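Side-chain contacts in 3-hydroxyisobutyrate dehydrogenase (Salmonella typhimurium, PDB 3G0O), which probably catalyses the NAD(+)-dependent oxidation of L-threonate to 2-dehydro-L-erythronate, with NADP(+) as a less favoured cosubstrate: residues 20-25 / 159-164; 195-200 / 205-210; 243-248 / 271-276. One frame throughout, in Å; residues are numbered along the deposited sequence.

Interaction 1 of 3, residues 20-25 / 159-164; sequences MGAARS and DAVASN
Gly21 O is gripped twice by Ser25, the residue whose CB meets Ala160 across the contact. Ser25 N reaches Gly21 O at 2.9 Å and Ser25 OG at 2.8 Å. They come from opposite faces of its carbonyl plane. OG stands 39° out of that plane, with the C=O...donor angle at 141°. The first torsion explains this: OG lies beside the backbone N (chi1 -64°), which folds the hydroxyl back over the preceding turn. CB points toward the other segment whatever the torsion, and it sits 3.4 Å from Ala160 O.

No direct hydrogen bond crosses between 20-25 and 159-164. Two waters make the polar link instead. One donates to both Ser25 O and Ala160 O, 2.8 Å from the latter. The other donates to Val161 O at 3.0 Å and only weakly to Ser25 OG. The carbonyls of Ala160 and Val161, near the C-terminal end of helix 148-161, thus each accept a hydrogen bond from a water in the interface.

The direct packing is largely between small side chains. The CG1 branch of Val161 lies against Ala22, 3.7 Å from Ala22 O and 3.9 Å from Ala22 CB. The small alanine lets the backbones come close, with 5.2 Å between Ala22 CA and Val161 CA. Met140 of strand 140-145 also touches Ala22, and its backbone bonds to Val161.

Ala162 leaves helical geometry, and the chain passes into strand 162-169, outermost in the sheet of this chain. Helix 17-28 follows strand 9-13 and a GxGxxG-like turn (Gly14, Gly16, Gly19). The contact therefore packs the first helix of the Rossmann-type domain against the last helix-to-strand connection, an arrangement that fits the NAD-binding domain of the 6-phosphogluconate dehydrogenase family.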
# COMPACT_ATOMS: atom_id res chain seq x y z
N MSE A 20 14.27 -20.51 2.66
CA MSE A 20 15.18 -20.87 1.58
C MSE A 20 16.01 -19.66 1.19
O MSE A 20 17.20 -19.77 0.91
CB MSE A 20 14.41 -21.39 0.36
CG MSE A 20 14.07 -22.88 0.42
SE MSE A 20 15.63 -24.04 0.60
CE MSE A 20 16.37 -23.85 -1.18
N GLY A 21 15.37 -18.49 1.17
CA GLY A 21 16.09 -17.28 0.83
C GLY A 21 17.21 -17.03 1.83
O GLY A 21 18.33 -16.72 1.44
N ALA A 22 16.90 -17.18 3.11
CA ALA A 22 17.90 -16.97 4.16
C ALA A 22 19.05 -17.96 4.00
O ALA A 22 20.22 -17.58 4.04
CB ALA A 22 17.26 -17.12 5.53
N ALA A 23 18.72 -19.24 3.82
CA ALA A 23 19.73 -20.28 3.66
C ALA A 23 20.64 -19.99 2.47
O ALA A 23 21.86 -20.10 2.57
CB ALA A 23 19.06 -21.63 3.49
N ARG A 24 20.05 -19.61 1.34
CA ARG A 24 20.84 -19.30 0.16
C ARG A 24 21.70 -18.07 0.38
O ARG A 24 22.84 -18.00 -0.09
CB ARG A 24 19.94 -19.11 -1.06
CG ARG A 24 19.39 -20.43 -1.61
CD ARG A 24 18.53 -20.23 -2.85
NE ARG A 24 18.29 -21.50 -3.54
CZ ARG A 24 17.09 -22.04 -3.74
NH1 ARG A 24 16.00 -21.43 -3.32
NH2 ARG A 24 16.99 -23.20 -4.38
N SER A 25 21.17 -17.09 1.11
CA SER A 25 21.92 -15.88 1.40
C SER A 25 23.11 -16.22 2.30
O SER A 25 24.19 -15.66 2.15
CB SER A 25 21.02 -14.84 2.05
OG SER A 25 19.99 -14.45 1.15
N ASP A 159 23.90 -9.81 8.58
CA ASP A 159 24.56 -9.17 7.44
C ASP A 159 24.25 -9.93 6.15
O ASP A 159 24.12 -9.33 5.08
CB ASP A 159 26.09 -9.17 7.63
CG ASP A 159 26.57 -8.14 8.65
OD1 ASP A 159 25.75 -7.35 9.17
OD2 ASP A 159 27.79 -8.13 8.92
N ALA A 160 24.14 -11.24 6.25
CA ALA A 160 23.88 -12.08 5.08
C ALA A 160 22.44 -12.09 4.60
O ALA A 160 22.18 -11.91 3.41
CB ALA A 160 24.34 -13.50 5.36
N VAL A 161 21.51 -12.32 5.52
CA VAL A 161 20.10 -12.41 5.16
C VAL A 161 19.33 -11.11 5.05
O VAL A 161 18.31 -11.06 4.36
CB VAL A 161 19.35 -13.32 6.16
CG1 VAL A 161 20.10 -14.63 6.34
CG2 VAL A 161 19.19 -12.61 7.50
N ALA A 162 19.80 -10.05 5.70
CA ALA A 162 19.08 -8.78 5.69
C ALA A 162 19.80 -7.58 5.10
O ALA A 162 21.03 -7.54 5.01
CB ALA A 162 18.64 -8.44 7.11
N SER A 163 19.01 -6.59 4.69
CA SER A 163 19.52 -5.34 4.14
C SER A 163 19.08 -4.18 5.05
O SER A 163 19.65 -3.09 5.00
CB SER A 163 19.02 -5.12 2.71
OG SER A 163 17.61 -5.14 2.65
N ASN A 164 18.07 -4.43 5.87
CA ASN A 164 17.57 -3.42 6.81
C ASN A 164 17.21 -4.07 8.14
O ASN A 164 16.24 -4.82 8.24
CB ASN A 164 16.34 -2.71 6.25
CG ASN A 164 16.65 -1.85 5.04
OD1 ASN A 164 16.36 -2.22 3.91
ND2 ASN A 164 17.26 -0.70 5.28
O HOH W 1 17.54 -13.76 3.34
O HOH W 2 23.97 -12.78 1.48

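Interaction 2 of 3, residues 195-200 / 205-210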
# COMPACT_ATOMS: atom_id res chain seq x y z
N GLU A 195 -11.41 -6.39 -1.75
CA GLU A 195 -12.67 -5.67 -1.78
C GLU A 195 -12.76 -4.80 -3.02
O GLU A 195 -13.77 -4.80 -3.72
CB GLU A 195 -12.82 -4.82 -0.51
CG GLU A 195 -14.13 -4.05 -0.42
CD GLU A 195 -14.33 -3.45 0.96
OE1 GLU A 195 -14.30 -4.22 1.95
OE2 GLU A 195 -14.52 -2.22 1.05
N ALA A 196 -11.68 -4.07 -3.31
CA ALA A 196 -11.65 -3.18 -4.47
C ALA A 196 -11.73 -3.92 -5.81
O ALA A 196 -12.42 -3.48 -6.73
CB ALA A 196 -10.39 -2.32 -4.43
N MSE A 197 -11.04 -5.05 -5.91
CA MSE A 197 -11.07 -5.82 -7.16
C MSE A 197 -12.41 -6.50 -7.37
O MSE A 197 -12.88 -6.60 -8.49
CB MSE A 197 -9.93 -6.85 -7.18
CG MSE A 197 -8.55 -6.22 -7.31
SE MSE A 197 -8.28 -5.29 -9.02
CE MSE A 197 -7.25 -6.66 -9.91
N ALA A 198 -13.04 -6.97 -6.29
CA ALA A 198 -14.34 -7.60 -6.41
C ALA A 198 -15.34 -6.54 -6.88
O ALA A 198 -16.21 -6.81 -7.71
CB ALA A 198 -14.78 -8.20 -5.07
N LEU A 199 -15.22 -5.33 -6.34
CA LEU A 199 -16.11 -4.25 -6.75
C LEU A 199 -15.86 -3.92 -8.22
O LEU A 199 -16.80 -3.67 -8.98
CB LEU A 199 -15.88 -2.99 -5.91
CG LEU A 199 -16.63 -1.74 -6.40
CD1 LEU A 199 -18.14 -1.99 -6.35
CD2 LEU A 199 -16.25 -0.54 -5.54
N ALA A 200 -14.59 -3.92 -8.62
CA ALA A 200 -14.22 -3.63 -10.00
C ALA A 200 -14.87 -4.65 -10.92
O ALA A 200 -15.40 -4.29 -11.98
CB ALA A 200 -12.70 -3.69 -10.15
N ILE A 205 -15.34 -3.69 -14.77
CA ILE A 205 -14.02 -3.21 -15.17
C ILE A 205 -13.08 -4.41 -15.26
O ILE A 205 -12.99 -5.20 -14.33
CB ILE A 205 -13.43 -2.22 -14.12
CG1 ILE A 205 -14.37 -1.04 -13.91
CG2 ILE A 205 -12.04 -1.76 -14.58
CD1 ILE A 205 -14.64 -0.22 -15.16
N PRO A 206 -12.38 -4.57 -16.40
CA PRO A 206 -11.46 -5.70 -16.53
C PRO A 206 -10.45 -5.65 -15.38
O PRO A 206 -9.88 -4.59 -15.10
CB PRO A 206 -10.80 -5.46 -17.89
CG PRO A 206 -11.89 -4.78 -18.67
CD PRO A 206 -12.44 -3.79 -17.65
N LEU A 207 -10.22 -6.78 -14.73
CA LEU A 207 -9.30 -6.82 -13.59
C LEU A 207 -7.84 -6.54 -13.95
O LEU A 207 -7.12 -5.93 -13.15
CB LEU A 207 -9.40 -8.17 -12.87
CG LEU A 207 -10.78 -8.50 -12.27
CD1 LEU A 207 -10.66 -9.75 -11.40
CD2 LEU A 207 -11.28 -7.33 -11.46
N ASP A 208 -7.41 -6.96 -15.13
CA ASP A 208 -6.03 -6.71 -15.52
C ASP A 208 -5.84 -5.19 -15.69
O ASP A 208 -4.81 -4.64 -15.29
CB ASP A 208 -5.68 -7.49 -16.81
CG ASP A 208 -6.53 -7.09 -18.01
OD1 ASP A 208 -7.71 -6.72 -17.85
OD2 ASP A 208 -6.00 -7.17 -19.14
N VAL A 209 -6.85 -4.53 -16.23
CA VAL A 209 -6.81 -3.08 -16.42
C VAL A 209 -6.82 -2.38 -15.05
O VAL A 209 -6.07 -1.44 -14.81
CB VAL A 209 -8.02 -2.58 -17.23
CG1 VAL A 209 -8.01 -1.06 -17.31
CG2 VAL A 209 -7.99 -3.19 -18.63
N MSE A 210 -7.69 -2.85 -14.16
CA MSE A 210 -7.78 -2.25 -12.84
C MSE A 210 -6.45 -2.42 -12.12
O MSE A 210 -5.99 -1.51 -11.43
CB MSE A 210 -8.91 -2.90 -12.03
CG MSE A 210 -9.32 -2.12 -10.77
SE MSE A 210 -10.17 -0.41 -11.17
CE MSE A 210 -9.10 0.78 -10.06
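Met197 and Ala200, on one side of helix 174-202, meet Leu207 and Met210 of the next helix, where two consecutive helices are joined by a tight turn in the all-helical C-terminal domain. Met197, a selenomethionine like Met210, is the long arm of the contact. Its chain bends at chi2 and chi3, and this brings the end nearer to helix 207-214 than its starting direction would. The methyl CE comes 3.3 Å from Leu207 O and also touches Leu207 CB. The two side chains cross obliquely.

Against Met210 the arrangement is different. The two selenomethionine chains slide past each other in opposite directions. Met197 SE lies 3.8 Å from Met210 CG, alongside the base of that chain. Met210 CG is anti to its backbone N (chi1 -165°), and in this position it also touches Ala200 CB.

Leu207 reaches back with its CD2 branch, which lies 3.5 Å from Met197 O and 4.1 Å from Ala200 CB. The short methyl of Ala200 is thus met by both Leu207 and Met210. Phe224, Met228 and Val232 of helix 222-232 add to the packing round Met197. Ile181 of the second subunit packs on Ala200.

The one hydrogen bond across the contact is at the corner itself. Ile205 N donates to Ala200 O at 2.9 Å, nearly straight at 162°, with the donor tilted 27° from the carbonyl plane.

Interaction 3 of 3, residues 243-248 / 271-276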
# COMPACT_ATOMS: atom_id res chain seq x y z
N ASP A 243 -5.61 -18.85 6.30
CA ASP A 243 -5.51 -19.13 7.73
C ASP A 243 -4.34 -18.45 8.42
O ASP A 243 -4.35 -18.30 9.65
CB ASP A 243 -5.46 -20.65 7.97
CG ASP A 243 -6.82 -21.31 7.80
OD1 ASP A 243 -7.84 -20.59 7.89
OD2 ASP A 243 -6.86 -22.54 7.59
N ILE A 244 -3.34 -18.01 7.66
CA ILE A 244 -2.20 -17.33 8.26
C ILE A 244 -2.67 -15.99 8.82
O ILE A 244 -2.28 -15.60 9.92
CB ILE A 244 -1.07 -17.04 7.25
CG1 ILE A 244 -0.43 -18.36 6.78
CG2 ILE A 244 0.00 -16.15 7.89
CD1 ILE A 244 0.29 -19.11 7.87
N PHE A 245 -3.50 -15.28 8.06
CA PHE A 245 -3.98 -14.00 8.53
C PHE A 245 -5.11 -14.11 9.54
O PHE A 245 -5.35 -13.18 10.31
CB PHE A 245 -4.34 -13.08 7.37
CG PHE A 245 -3.15 -12.38 6.81
CD1 PHE A 245 -2.47 -12.88 5.70
CD2 PHE A 245 -2.62 -11.27 7.47
CE1 PHE A 245 -1.29 -12.29 5.26
CE2 PHE A 245 -1.43 -10.68 7.05
CZ PHE A 245 -0.77 -11.20 5.94
N VAL A 246 -5.81 -15.24 9.55
CA VAL A 246 -6.85 -15.46 10.55
C VAL A 246 -6.07 -15.47 11.87
O VAL A 246 -6.47 -14.87 12.86
CB VAL A 246 -7.55 -16.83 10.36
CG1 VAL A 246 -8.38 -17.16 11.59
CG2 VAL A 246 -8.44 -16.79 9.13
N LYS A 247 -4.93 -16.15 11.85
CA LYS A 247 -4.07 -16.24 13.02
C LYS A 247 -3.43 -14.90 13.36
O LYS A 247 -3.54 -14.43 14.48
CB LYS A 247 -2.97 -17.29 12.78
CG LYS A 247 -1.82 -17.25 13.77
CD LYS A 247 -0.82 -18.37 13.51
CE LYS A 247 -0.25 -18.30 12.09
NZ LYS A 247 0.63 -17.11 11.87
N ASP A 248 -2.77 -14.28 12.38
CA ASP A 248 -2.10 -13.01 12.61
C ASP A 248 -3.01 -11.87 13.03
O ASP A 248 -2.68 -11.13 13.96
CB ASP A 248 -1.28 -12.60 11.37
CG ASP A 248 -0.02 -13.43 11.21
OD1 ASP A 248 0.19 -14.37 12.01
OD2 ASP A 248 0.77 -13.13 10.28
N ASN A 271 -12.59 -10.50 10.41
CA ASN A 271 -13.87 -11.14 10.12
C ASN A 271 -13.93 -11.64 8.69
O ASN A 271 -14.49 -12.70 8.42
CB ASN A 271 -15.03 -10.16 10.35
CG ASN A 271 -15.33 -9.96 11.82
OD1 ASN A 271 -15.16 -10.87 12.63
ND2 ASN A 271 -15.80 -8.77 12.16
N MSE A 272 -13.34 -10.88 7.77
CA MSE A 272 -13.34 -11.30 6.36
C MSE A 272 -12.52 -12.57 6.15
O MSE A 272 -12.99 -13.51 5.51
CB MSE A 272 -12.82 -10.17 5.47
CG MSE A 272 -13.77 -8.99 5.40
SE MSE A 272 -12.95 -7.40 4.65
CE MSE A 272 -12.86 -7.96 2.79
N PHE A 273 -11.31 -12.60 6.68
CA PHE A 273 -10.48 -13.79 6.53
C PHE A 273 -11.11 -14.97 7.26
O PHE A 273 -11.04 -16.10 6.79
CB PHE A 273 -9.06 -13.54 7.06
CG PHE A 273 -8.20 -12.75 6.11
CD1 PHE A 273 -7.70 -13.34 4.95
CD2 PHE A 273 -7.87 -11.43 6.38
CE1 PHE A 273 -6.88 -12.62 4.07
CE2 PHE A 273 -7.06 -10.70 5.50
CZ PHE A 273 -6.56 -11.29 4.35
N THR A 274 -11.74 -14.71 8.40
CA THR A 274 -12.39 -15.77 9.15
C THR A 274 -13.54 -16.36 8.32
O THR A 274 -13.75 -17.58 8.29
CB THR A 274 -12.90 -15.26 10.52
OG1 THR A 274 -11.78 -14.86 11.32
CG2 THR A 274 -13.68 -16.36 11.25
N SER A 275 -14.29 -15.49 7.65
CA SER A 275 -15.39 -15.94 6.80
C SER A 275 -14.86 -16.78 5.65
O SER A 275 -15.44 -17.81 5.29
CB SER A 275 -16.17 -14.76 6.22
OG SER A 275 -16.94 -14.10 7.22
N ALA A 276 -13.75 -16.35 5.06
CA ALA A 276 -13.15 -17.07 3.95
C ALA A 276 -12.73 -18.47 4.40
O ALA A 276 -12.88 -19.44 3.67
CB ALA A 276 -11.95 -16.31 3.41
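A chi1 of -78° carries the Phe273 ring toward helix 242-258, and a chi2 of -73° turns its face to Phe245 CB. Phe245 sends its own ring away from segment 271-276. The result is a CH-pi contact. Phe245 CB sits 3.9 Å from the Phe273 ring centroid, almost exactly on the ring normal. The two rings are nearly parallel, at 25°, but are slid so far apart that they barely overlap, with 5.5 Å between centroids.

Val246 packs beside the aromatic pair. Its CG2 branch lies 3.6 Å from Phe273 O and 3.9 Å from Phe273 CB. Its CG1 branch approaches Thr274 OG1, whose hydrogen bond goes to Leu270 O in its own helix.

The helix segments cross well off antiparallel, with axes 8.6 Å apart at closest approach. Ile190 of helix 174-202 touches both phenylalanines. The Phe245 side chain is about 5 Å from a bound L(+)-tartaric acid and about 8 Å from the side chain of Lys179, the predicted active-site residue.

No hydrogen bond crosses between the segments, so their joint rests on shape and on the CH-pi contact, close to the probable active-site region.

Overall arrangement
Interaction 1 belongs to the Rossmann-type domain, while interactions 2 and 3 share the helical C-terminal domain. Interactions 1 and 2 are buried; interaction 3 is partly buried. The centres of interactions 1 and 2 lie about 35 Å apart, and strand 162-169 leads into helix 174-202 between them. That helix carries half of interaction 2 and also packs on the phenylalanines of interaction 3. Interactions 2 and 3 touch where Glu195 OE1 meets Met272 CE. Their chemistry differs: small residues and bridging waters in interaction 1, selenomethionines with one backbone bond in interaction 2, aromatic packing in interaction 3. Interaction 2 lies most against the second subunit, which reaches one residue of each of the others.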